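PDB 5FX8: manganese lipoxygenase from Gaeumannomyces graminis, which oxidises linoleic and alpha-linolenic acids with molecular oxygen at a manganese centre, giving 11S- and 13R-hydroperoxy fatty acids. Local coordinates for residues A[402-407]-A[607-612]; A[587-590]-A[596-599]. One frame throughout, in Å; residues are numbered along the deposited sequence.

Contact 1: A[402-407]-A[607-612]; sequences HRLIGA and LNPAVN
L404 reaches L607 with its CG anti to its own backbone N (chi1 178°), a setting that carries the branched end out from helix 396-420 toward the 607-612 loop. L607 answers with CG beside its backbone N and anti to its carbonyl carbon (chi1 -86°), and the two isobutyl groups cross obliquely. Their meeting point is one methyl against another, L404 CD2 to L607 CD2 at 4.1 Å. The second methyl of L404 serves a different neighbour: CD1 lies 4.2 Å from CB of P609, so the leucine fork spans both ends of the L607-N608-P609 bend. No hydrogen bond links the segments, and the three touching residues are all buried.

In the largely helical lipoxygenase fold, a long C-terminal tail threads back among the helices until the chain terminus joins the metal site. The 607-612 loop belongs to that tail, shortly before V618, one of the manganese ligands. L607 also packs on W472 and V480 of helix 460-481, which contributes H478 to the metal; its side chain is about 9 Å from that of H478 and about 14 Å from the manganese ion.

The loop keeps its shape by local bonds. N608 forms an Asx turn, its OD1 accepting from A610 N at 2.8 Å with the donor 36° out of the carbonyl plane, while its CB points away from the helix. The main-chain oxygen N608 O takes two more donors, V611 N and N612 N, each at 3.2 Å, which curls the backbone tightly beyond P609. Beyond the turn, N612 ND2 returns to A606 O, and on helix 396-420 R403 NH1 forms a salt bridge with E254 of the neighbouring zonadhesin chain.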
loop_
_atom_site.group_PDB
_atom_site.type_symbol
_atom_site.label_atom_id
_atom_site.label_comp_id
_atom_site.label_asym_id
_atom_site.label_seq_id
_atom_site.Cartn_x
_atom_site.Cartn_y
_atom_site.Cartn_z
ATOM N N HIS A 402 16.180 -11.233 1.220
ATOM C CA HIS A 402 17.248 -11.640 2.104
ATOM C C HIS A 402 17.928 -10.434 2.728
ATOM O O HIS A 402 18.202 -10.428 3.931
ATOM C CB HIS A 402 18.239 -12.497 1.341
ATOM C CG HIS A 402 19.481 -12.775 2.111
ATOM N ND1 HIS A 402 19.556 -13.771 3.062
ATOM C CD2 HIS A 402 20.688 -12.163 2.101
ATOM C CE1 HIS A 402 20.762 -13.765 3.597
ATOM N NE2 HIS A 402 21.465 -12.798 3.035
ATOM N N ARG A 403 18.173 -9.382 1.946
ATOM C CA ARG A 403 18.774 -8.193 2.543
ATOM C C ARG A 403 17.855 -7.580 3.594
ATOM O O ARG A 403 18.256 -7.382 4.752
ATOM C CB ARG A 403 19.136 -7.167 1.478
ATOM C CG ARG A 403 20.131 -7.661 0.514
ATOM C CD ARG A 403 20.427 -6.620 -0.545
ATOM N NE ARG A 403 21.073 -7.208 -1.722
ATOM C CZ ARG A 403 22.386 -7.370 -1.878
ATOM N NH1 ARG A 403 23.229 -6.995 -0.940
ATOM N NH2 ARG A 403 22.852 -7.909 -2.986
ATOM N N LEU A 404 16.611 -7.276 3.212
ATOM C CA LEU A 404 15.724 -6.574 4.134
ATOM C C LEU A 404 15.472 -7.394 5.396
ATOM O O LEU A 404 15.551 -6.876 6.516
ATOM C CB LEU A 404 14.416 -6.227 3.442
ATOM C CG LEU A 404 13.381 -5.518 4.322
ATOM C CD1 LEU A 404 13.857 -4.143 4.854
ATOM C CD2 LEU A 404 12.067 -5.409 3.570
ATOM N N ILE A 405 15.171 -8.684 5.233
ATOM C CA ILE A 405 14.958 -9.543 6.388
ATOM C C ILE A 405 16.197 -9.582 7.256
ATOM O O ILE A 405 16.089 -9.643 8.482
ATOM C CB ILE A 405 14.535 -10.945 5.950
ATOM C CG1 ILE A 405 13.119 -10.906 5.393
ATOM C CG2 ILE A 405 14.554 -11.881 7.094
ATOM C CD1 ILE A 405 12.569 -12.244 4.873
ATOM N N GLY A 406 17.389 -9.517 6.655
ATOM C CA GLY A 406 18.597 -9.410 7.458
ATOM C C GLY A 406 18.595 -8.191 8.359
ATOM O O GLY A 406 18.945 -8.271 9.533
ATOM N N ALA A 407 18.196 -7.046 7.826
ATOM C CA ALA A 407 18.154 -5.854 8.656
ATOM C C ALA A 407 17.117 -5.995 9.769
ATOM O O ALA A 407 17.356 -5.611 10.924
ATOM C CB ALA A 407 17.864 -4.640 7.784
ATOM N N LEU A 607 10.423 -3.776 -2.848
ATOM C CA LEU A 607 10.852 -4.010 -1.493
ATOM C C LEU A 607 11.700 -2.881 -0.969
ATOM O O LEU A 607 12.356 -3.049 0.057
ATOM C CB LEU A 607 11.605 -5.326 -1.421
ATOM C CG LEU A 607 10.718 -6.528 -1.226
ATOM C CD1 LEU A 607 11.579 -7.709 -1.359
ATOM C CD2 LEU A 607 10.098 -6.433 0.152
ATOM N N ASN A 608 11.720 -1.745 -1.663
ATOM C CA ASN A 608 12.400 -0.532 -1.232
ATOM C C ASN A 608 11.850 -0.092 0.114
ATOM O O ASN A 608 10.685 0.306 0.196
ATOM C CB ASN A 608 12.225 0.580 -2.268
ATOM C CG ASN A 608 13.095 1.807 -1.984
ATOM O OD1 ASN A 608 13.516 2.047 -0.859
ATOM N ND2 ASN A 608 13.377 2.569 -3.018
ATOM N N PRO A 609 12.657 -0.131 1.183
ATOM C CA PRO A 609 12.152 0.273 2.498
ATOM C C PRO A 609 11.940 1.759 2.634
ATOM O O PRO A 609 11.311 2.180 3.590
ATOM C CB PRO A 609 13.233 -0.226 3.454
ATOM C CG PRO A 609 14.427 -0.291 2.666
ATOM C CD PRO A 609 14.061 -0.555 1.260
ATOM N N ALA A 610 12.439 2.572 1.721
ATOM C CA ALA A 610 12.183 3.996 1.800
ATOM C C ALA A 610 10.846 4.373 1.214
ATOM O O ALA A 610 10.390 5.497 1.426
ATOM C CB ALA A 610 13.269 4.777 1.083
ATOM N N VAL A 611 10.215 3.458 0.492
ATOM C CA VAL A 611 8.977 3.724 -0.210
ATOM C C VAL A 611 7.806 3.042 0.468
ATOM O O VAL A 611 6.699 3.568 0.488
ATOM C CB VAL A 611 9.110 3.270 -1.681
ATOM C CG1 VAL A 611 7.807 3.462 -2.422
ATOM C CG2 VAL A 611 10.259 4.025 -2.354
ATOM N N ASN A 612 8.032 1.912 1.020
ATOM C CA ASN A 612 6.949 1.152 1.593
ATOM C C ASN A 612 6.612 1.626 3.000
ATOM O O ASN A 612 7.468 2.120 3.710
ATOM C CB ASN A 612 7.326 -0.310 1.597
ATOM C CG ASN A 612 7.276 -0.877 0.226
ATOM O OD1 ASN A 612 6.414 -0.472 -0.551
ATOM N ND2 ASN A 612 8.170 -1.793 -0.104
#

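Contact 2: A[587-590]-A[596-599]; sequences AGRG and LSQG
R589 lays its guanidinium against the side-chain amide of Q598, a stack between two flat polar groups whose planes differ by 27°, though the side chains as a whole run at about a right angle to each other. The setting is the irregular C-terminal tail of the lipoxygenase fold: helix 566-587 ends, G588 is the first residue to leave helical backbone angles, and the chain then turns back within a few residues so that 596-599 comes alongside 587-590.

Q598 OE1 stands over one face of the guanidinium, 3.2 Å above its plane and shifted toward the rim, with CZ as its closest atom at 3.3 Å. This places OE1 above the group, where neither NH1 nor NH2 points an N-H at it well, and no hydrogen bond forms. The amide comes into position because Q598 starts with CG anti to its carbonyl carbon and stays extended beyond it (chi2 172°); R589 meets it with a chain bent at chi3. NH1 of R589 has stronger partners: a salt bridge with D400 of helix 396-420 and a hydrogen bond to W604 O. Those bonds probably help to fix the rotation of the flat group; the Q598 side chain also packs on P396 and D400.

Nearer the backbone the contact turns looser. S597 OG lies 4.0 Å from R589 CG, beside the aliphatic part of the arginine, and the carbonyl oxygen of G590 is 3.6 Å from S597 CB.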
loop_
_atom_site.group_PDB
_atom_site.type_symbol
_atom_site.label_atom_id
_atom_site.label_comp_id
_atom_site.label_asym_id
_atom_site.label_seq_id
_atom_site.Cartn_x
_atom_site.Cartn_y
_atom_site.Cartn_z
ATOM N N ALA A 587 16.778 2.057 -4.974
ATOM C CA ALA A 587 16.472 3.230 -5.788
ATOM C C ALA A 587 17.540 3.504 -6.840
ATOM O O ALA A 587 17.250 4.119 -7.870
ATOM C CB ALA A 587 16.297 4.466 -4.918
ATOM N N GLY A 588 18.770 3.085 -6.613
ATOM C CA GLY A 588 19.703 3.338 -7.681
ATOM C C GLY A 588 19.665 2.373 -8.842
ATOM O O GLY A 588 20.519 2.465 -9.721
ATOM N N ARG A 589 18.701 1.459 -8.890
ATOM C CA ARG A 589 18.725 0.380 -9.872
ATOM C C ARG A 589 18.475 0.880 -11.287
ATOM O O ARG A 589 17.685 1.794 -11.516
ATOM C CB ARG A 589 17.676 -0.657 -9.534
ATOM C CG ARG A 589 18.235 -1.923 -9.028
ATOM C CD ARG A 589 17.155 -2.821 -8.494
ATOM N NE ARG A 589 17.684 -3.528 -7.345
ATOM C CZ ARG A 589 16.992 -4.209 -6.456
ATOM N NH1 ARG A 589 15.672 -4.314 -6.531
ATOM N NH2 ARG A 589 17.642 -4.783 -5.472
ATOM N N GLY A 590 19.115 0.238 -12.244
ATOM C CA GLY A 590 18.986 0.636 -13.624
ATOM C C GLY A 590 19.483 -0.508 -14.464
ATOM O O GLY A 590 19.791 -1.565 -13.925
ATOM N N LEU A 596 19.384 -5.457 -18.830
ATOM C CA LEU A 596 18.819 -6.226 -17.741
ATOM C C LEU A 596 19.061 -5.543 -16.407
ATOM O O LEU A 596 20.090 -4.895 -16.203
ATOM C CB LEU A 596 19.411 -7.607 -17.701
ATOM C CG LEU A 596 19.197 -8.447 -18.937
ATOM C CD1 LEU A 596 19.854 -9.777 -18.696
ATOM C CD2 LEU A 596 17.737 -8.622 -19.167
ATOM N N SER A 597 18.096 -5.697 -15.499
ATOM C CA SER A 597 18.240 -5.286 -14.103
ATOM C C SER A 597 17.907 -6.472 -13.223
ATOM O O SER A 597 16.782 -6.978 -13.275
ATOM C CB SER A 597 17.323 -4.113 -13.762
ATOM O OG SER A 597 17.342 -3.877 -12.372
ATOM N N GLN A 598 18.872 -6.907 -12.411
ATOM C CA GLN A 598 18.785 -8.184 -11.699
ATOM C C GLN A 598 18.425 -9.313 -12.645
ATOM O O GLN A 598 17.687 -10.225 -12.288
ATOM C CB GLN A 598 17.769 -8.149 -10.564
ATOM C CG GLN A 598 17.849 -6.956 -9.693
ATOM C CD GLN A 598 16.708 -6.913 -8.723
ATOM O OE1 GLN A 598 16.851 -7.302 -7.570
ATOM N NE2 GLN A 598 15.556 -6.444 -9.186
ATOM N N GLY A 599 18.900 -9.232 -13.875
ATOM C CA GLY A 599 18.661 -10.296 -14.827
ATOM C C GLY A 599 17.315 -10.246 -15.491
ATOM O O GLY A 599 16.840 -11.271 -15.958
#

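How the contacts relate
Contact 1 is a buried, wholly apolar meeting of methyl and ring carbons, whereas contact 2 lies at the surface, about 16 Å away between centres, and rests on polar groups stacked without hydrogen bonds between its segments. Both involve the same C-terminal tail and the same two helices. Contact 1 sets the tail directly on helix 396-420; in contact 2 the tie to that helix lies outside the two segments, from R589 to D400, and segment 587-590 continues from the end of helix 566-587, against which N608 of contact 1 packs. The two contacts touch where N608 ND2 comes within 4.0 Å of A587 N. The buried contact is hydrocarbon, the surface one is built on charge and amide.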